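Local coordinates for bromodomain adjacent to zinc finger domain protein 2B (Homo sapiens, PDB 4QF3), which probably recognises histone H3 tails through its PHD zinc finger, consistent with a role in ISWI-linked chromatin regulation, at residues A[22-36]-A[43-55]. Residues are numbered along the deposited sequence; the frame is centred on the assembly and turned at random.
Sequences LLCDGCDKGCHTYCH and IPDGDWFCPACIA. With ZN (zinc ion), chain D; ZN (zinc ion), chain C.
Cys24 and Cys27 meet Cys50 and Cys53 at one zinc ion, forming the four-cysteine site of the cross-braced PHD finger; His32 and Cys35 serve the other zinc ion with Cys9 and Cys12. The Cys24 thiolate, bound to its zinc at 2.3 Å, also accepts from Cys50 N at 3.2 Å and, at longer range, from Cys27 N, which probably tempers its charge. Cys50 SG in turn caps the helix that starts at Pro51 by accepting from Cys53 N. Next to the site, Asp25 N donates to Trp48 O at 2.8 Å, nearly straight at 169°, and Asp25 CB meets Phe49 CE1. With its CG anti to the backbone N (chi1 179°), Trp48 lays its indole against Leu22: Leu22 CB sits over the five-membered ring, 3.8 Å from its centroid, and Leu22 CD1 lies on the same face. Were Trp48 replaced by an alanine, Leu22 would probably lose this apolar cover. Leu22 CD2 reaches onward to Pro44 CD, 3.7 Å away. At the outer edge the Asp25 and Asp47 carboxylates come close without bonding, and one water bridges Asp25 OD1 to Asp47 OD2, while another accepts from Trp48 N and donates to Leu23 O and Asp25 OD2.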
loop_
_atom_site.group_PDB
_atom_site.type_symbol
_atom_site.label_atom_id
_atom_site.label_comp_id
_atom_site.label_asym_id
_atom_site.label_seq_id
_atom_site.Cartn_x
_atom_site.Cartn_y
_atom_site.Cartn_z
ATOM N N LEU A 22 -1.945 -2.642 1.683
ATOM C CA LEU A 22 -0.487 -2.512 1.924
ATOM C C LEU A 22 -0.016 -1.089 2.168
ATOM O O LEU A 22 -0.261 -0.223 1.311
ATOM C CB LEU A 22 0.285 -3.147 0.755
ATOM C CG LEU A 22 -0.126 -4.554 0.356
ATOM C CD1 LEU A 22 0.857 -4.986 -0.701
ATOM C CD2 LEU A 22 -0.208 -5.551 1.516
ATOM N N LEU A 23 0.625 -0.866 3.308
ATOM C CA LEU A 23 1.031 0.464 3.720
ATOM C C LEU A 23 2.514 0.535 3.564
ATOM O O LEU A 23 3.269 -0.292 4.144
ATOM C CB LEU A 23 0.635 0.745 5.177
ATOM C CG LEU A 23 -0.774 0.298 5.573
ATOM C CD1 LEU A 23 -1.026 0.450 7.074
ATOM C CD2 LEU A 23 -1.799 1.066 4.747
ATOM N N CYS A 24 2.950 1.534 2.813
ATOM C CA CYS A 24 4.354 1.696 2.461
ATOM C C CYS A 24 5.143 2.276 3.630
ATOM O O CYS A 24 4.785 3.332 4.137
ATOM C CB CYS A 24 4.578 2.563 1.232
ATOM S SG CYS A 24 6.339 2.714 0.777
ATOM N N ASP A 25 6.235 1.603 3.986
ATOM C CA ASP A 25 7.064 2.075 5.109
ATOM C C ASP A 25 7.832 3.315 4.712
ATOM O O ASP A 25 8.260 4.092 5.585
ATOM C CB ASP A 25 8.056 1.005 5.527
ATOM C CG ASP A 25 7.657 0.327 6.781
ATOM O OD1 ASP A 25 8.120 0.776 7.849
ATOM O OD2 ASP A 25 6.869 -0.627 6.692
ATOM N N GLY A 26 8.037 3.491 3.410
ATOM C CA GLY A 26 8.753 4.648 2.881
ATOM C C GLY A 26 7.966 5.931 2.909
ATOM O O GLY A 26 8.401 6.923 3.511
ATOM N N CYS A 27 6.814 5.917 2.247
ATOM C CA CYS A 27 6.001 7.103 2.002
ATOM C C CYS A 27 4.632 7.130 2.665
ATOM O O CYS A 27 3.894 8.123 2.512
ATOM C CB CYS A 27 5.766 7.282 0.506
ATOM S SG CYS A 27 4.745 5.974 -0.252
ATOM N N ASP A 28 4.291 6.066 3.381
ATOM C CA ASP A 28 3.018 5.924 4.091
ATOM C C ASP A 28 1.765 5.929 3.210
ATOM O O ASP A 28 0.661 6.109 3.741
ATOM C CB ASP A 28 2.879 7.001 5.192
ATOM C CG ASP A 28 4.056 7.023 6.142
ATOM O OD1 ASP A 28 4.485 5.936 6.600
ATOM O OD2 ASP A 28 4.543 8.132 6.445
ATOM N N LYS A 29 1.906 5.706 1.895
ATOM C CA LYS A 29 0.737 5.608 1.031
ATOM C C LYS A 29 0.314 4.135 1.035
ATOM O O LYS A 29 1.114 3.274 1.350
ATOM C CB LYS A 29 1.059 6.037 -0.348
ATOM C CG LYS A 29 1.294 7.546 -0.445
ATOM C CD LYS A 29 1.606 7.954 -1.857
ATOM C CE LYS A 29 1.705 9.478 -1.921
ATOM N NZ LYS A 29 2.409 9.940 -3.147
ATOM N N GLY A 30 -0.946 3.905 0.708
ATOM C CA GLY A 30 -1.592 2.589 0.732
ATOM C C GLY A 30 -2.074 2.125 -0.613
ATOM O O GLY A 30 -2.396 2.900 -1.502
ATOM N N CYS A 31 -2.065 0.799 -0.811
ATOM C CA CYS A 31 -2.656 0.240 -1.994
ATOM C C CYS A 31 -3.027 -1.205 -1.741
ATOM O O CYS A 31 -2.207 -1.985 -1.233
ATOM C CB CYS A 31 -1.697 0.349 -3.172
ATOM S SG CYS A 31 -2.392 -0.025 -4.805
ATOM N N HIS A 32 -4.235 -1.599 -2.117
ATOM C CA HIS A 32 -4.614 -3.018 -1.949
ATOM C C HIS A 32 -3.854 -3.952 -2.875
ATOM O O HIS A 32 -3.555 -3.598 -4.002
ATOM C CB HIS A 32 -6.082 -3.214 -2.314
ATOM C CG HIS A 32 -7.042 -2.567 -1.345
ATOM N ND1 HIS A 32 -7.847 -1.497 -1.683
ATOM C CD2 HIS A 32 -7.305 -2.850 -0.045
ATOM C CE1 HIS A 32 -8.604 -1.182 -0.639
ATOM N NE2 HIS A 32 -8.291 -1.985 0.366
ATOM N N THR A 33 -3.583 -5.152 -2.372
ATOM C CA THR A 33 -2.953 -6.160 -3.191
ATOM C C THR A 33 -3.663 -6.278 -4.557
ATOM O O THR A 33 -3.024 -6.337 -5.636
ATOM C CB THR A 33 -3.046 -7.500 -2.434
ATOM O OG1 THR A 33 -4.402 -7.712 -2.015
ATOM C CG2 THR A 33 -2.095 -7.598 -1.269
ATOM N N TYR A 34 -5.007 -6.295 -4.552
ATOM C CA TYR A 34 -5.811 -6.568 -5.734
ATOM C C TYR A 34 -6.072 -5.351 -6.595
ATOM O O TYR A 34 -6.676 -5.454 -7.654
ATOM C CB TYR A 34 -7.144 -7.212 -5.303
ATOM C CG TYR A 34 -7.902 -6.422 -4.240
ATOM C CD1 TYR A 34 -8.606 -5.257 -4.562
ATOM C CD2 TYR A 34 -7.894 -6.814 -2.931
ATOM C CE1 TYR A 34 -9.293 -4.554 -3.601
ATOM C CE2 TYR A 34 -8.604 -6.136 -1.963
ATOM C CZ TYR A 34 -9.291 -4.979 -2.312
ATOM O OH TYR A 34 -9.961 -4.280 -1.294
ATOM N N CYS A 35 -5.610 -4.192 -6.117
ATOM C CA CYS A 35 -5.683 -2.920 -6.855
ATOM C C CYS A 35 -4.379 -2.615 -7.585
ATOM O O CYS A 35 -4.403 -1.862 -8.555
ATOM C CB CYS A 35 -6.036 -1.719 -5.955
ATOM S SG CYS A 35 -7.752 -1.794 -5.389
ATOM N N HIS A 36 -3.255 -3.237 -7.183
ATOM C CA HIS A 36 -2.062 -3.200 -7.995
ATOM C C HIS A 36 -2.259 -3.906 -9.313
ATOM O O HIS A 36 -3.051 -4.847 -9.424
ATOM C CB HIS A 36 -0.910 -3.931 -7.326
ATOM C CG HIS A 36 -0.274 -3.183 -6.222
ATOM N ND1 HIS A 36 0.771 -2.310 -6.433
ATOM C CD2 HIS A 36 -0.509 -3.185 -4.891
ATOM C CE1 HIS A 36 1.164 -1.815 -5.275
ATOM N NE2 HIS A 36 0.413 -2.335 -4.328
ATOM N N ILE A 43 0.660 -11.920 0.393
ATOM C CA ILE A 43 0.624 -10.895 1.429
ATOM C C ILE A 43 2.012 -10.833 2.073
ATOM O O ILE A 43 2.539 -11.869 2.569
ATOM C CB ILE A 43 -0.468 -11.160 2.475
ATOM C CG1 ILE A 43 -1.859 -11.188 1.802
ATOM C CG2 ILE A 43 -0.470 -10.094 3.555
ATOM C CD1 ILE A 43 -2.955 -11.784 2.663
ATOM N N PRO A 44 2.640 -9.645 2.043
ATOM C CA PRO A 44 3.946 -9.507 2.601
ATOM C C PRO A 44 3.987 -9.909 4.075
ATOM O O PRO A 44 3.111 -9.503 4.871
ATOM C CB PRO A 44 4.260 -8.015 2.437
ATOM C CG PRO A 44 3.454 -7.554 1.266
ATOM C CD PRO A 44 2.205 -8.398 1.334
ATOM N N ASP A 45 4.983 -10.725 4.409
ATOM C CA ASP A 45 5.141 -11.202 5.780
ATOM C C ASP A 45 5.714 -10.177 6.734
ATOM O O ASP A 45 5.528 -10.267 7.980
ATOM C CB ASP A 45 6.068 -12.428 5.709
ATOM C CG ASP A 45 6.138 -13.202 6.952
ATOM O OD1 ASP A 45 5.069 -13.660 7.431
ATOM O OD2 ASP A 45 7.293 -13.410 7.421
ATOM N N GLY A 46 6.410 -9.194 6.162
ATOM C CA GLY A 46 7.038 -8.117 6.929
ATOM C C GLY A 46 6.601 -6.738 6.502
ATOM O O GLY A 46 5.410 -6.475 6.352
ATOM N N ASP A 47 7.570 -5.870 6.251
ATOM C CA ASP A 47 7.247 -4.492 5.834
ATOM C C ASP A 47 7.050 -4.456 4.347
ATOM O O ASP A 47 7.477 -5.357 3.616
ATOM C CB ASP A 47 8.392 -3.617 6.172
ATOM C CG ASP A 47 8.609 -3.548 7.667
ATOM O OD1 ASP A 47 7.611 -3.301 8.430
ATOM O OD2 ASP A 47 9.779 -3.721 8.015
ATOM N N TRP A 48 6.363 -3.403 3.929
ATOM C CA TRP A 48 6.115 -3.152 2.496
ATOM C C TRP A 48 6.759 -1.834 2.031
ATOM O O TRP A 48 6.719 -0.872 2.766
ATOM C CB TRP A 48 4.616 -3.103 2.288
ATOM C CG TRP A 48 4.225 -2.832 0.892
ATOM C CD1 TRP A 48 3.567 -1.723 0.443
ATOM C CD2 TRP A 48 4.477 -3.647 -0.244
ATOM N NE1 TRP A 48 3.381 -1.813 -0.901
ATOM C CE2 TRP A 48 3.933 -2.978 -1.359
ATOM C CE3 TRP A 48 5.114 -4.856 -0.438
ATOM C CZ2 TRP A 48 3.977 -3.496 -2.635
ATOM C CZ3 TRP A 48 5.131 -5.393 -1.714
ATOM C CH2 TRP A 48 4.621 -4.680 -2.808
ATOM N N PHE A 49 7.401 -1.861 0.858
ATOM C CA PHE A 49 7.831 -0.643 0.161
ATOM C C PHE A 49 7.194 -0.666 -1.206
ATOM O O PHE A 49 7.292 -1.696 -1.949
ATOM C CB PHE A 49 9.365 -0.629 0.081
ATOM C CG PHE A 49 10.012 -0.409 1.421
ATOM C CD1 PHE A 49 10.126 0.877 1.926
ATOM C CD2 PHE A 49 10.443 -1.497 2.187
ATOM C CE1 PHE A 49 10.669 1.083 3.195
ATOM C CE2 PHE A 49 10.989 -1.287 3.450
ATOM C CZ PHE A 49 11.103 -0.010 3.935
ATOM N N CYS A 50 6.548 0.449 -1.529
ATOM C CA CYS A 50 5.697 0.515 -2.719
ATOM C C CYS A 50 6.570 0.654 -3.964
ATOM O O CYS A 50 7.757 0.958 -3.923
ATOM C CB CYS A 50 4.692 1.665 -2.658
ATOM S SG CYS A 50 5.433 3.279 -2.945
ATOM N N PRO A 51 5.971 0.409 -5.137
ATOM C CA PRO A 51 6.809 0.399 -6.314
ATOM C C PRO A 51 7.455 1.772 -6.616
ATOM O O PRO A 51 8.518 1.839 -7.202
ATOM C CB PRO A 51 5.804 -0.017 -7.420
ATOM C CG PRO A 51 4.754 -0.778 -6.724
ATOM C CD PRO A 51 4.612 -0.101 -5.394
ATOM N N ALA A 52 6.774 2.848 -6.241
ATOM C CA ALA A 52 7.332 4.195 -6.494
ATOM C C ALA A 52 8.582 4.389 -5.650
ATOM O O ALA A 52 9.602 4.873 -6.130
ATOM C CB ALA A 52 6.309 5.271 -6.191
ATOM N N CYS A 53 8.512 3.947 -4.389
ATOM C CA CYS A 53 9.684 4.065 -3.513
ATOM C C CYS A 53 10.837 3.186 -3.934
ATOM O O CYS A 53 11.954 3.621 -3.935
ATOM C CB CYS A 53 9.309 3.796 -2.066
ATOM S SG CYS A 53 8.356 5.124 -1.266
ATOM N N ILE A 54 10.562 1.972 -4.395
ATOM C CA ILE A 54 11.602 1.101 -4.905
ATOM C C ILE A 54 12.270 1.663 -6.161
ATOM O O ILE A 54 13.493 1.699 -6.260
ATOM C CB ILE A 54 10.993 -0.308 -5.141
ATOM C CG1 ILE A 54 10.534 -0.946 -3.817
ATOM C CG2 ILE A 54 12.011 -1.216 -5.805
ATOM C CD1 ILE A 54 11.633 -1.180 -2.787
ATOM N N ALA A 55 11.479 2.119 -7.129
ATOM C CA ALA A 55 12.032 2.806 -8.315
ATOM C C ALA A 55 12.972 3.977 -8.034
ATOM O O ALA A 55 14.013 4.139 -8.698
ATOM C CB ALA A 55 10.882 3.271 -9.204
HETATM ZN ZN ZN D . 6.196 4.281 -0.949
HETATM ZN ZN ZN C . -7.885 -0.450 -3.553
HETATM O O HOH W 1 1.699 1.075 -0.488
HETATM O O HOH W 2 4.656 -1.968 5.954
HETATM O O HOH W 3 10.039 -1.310 9.539
#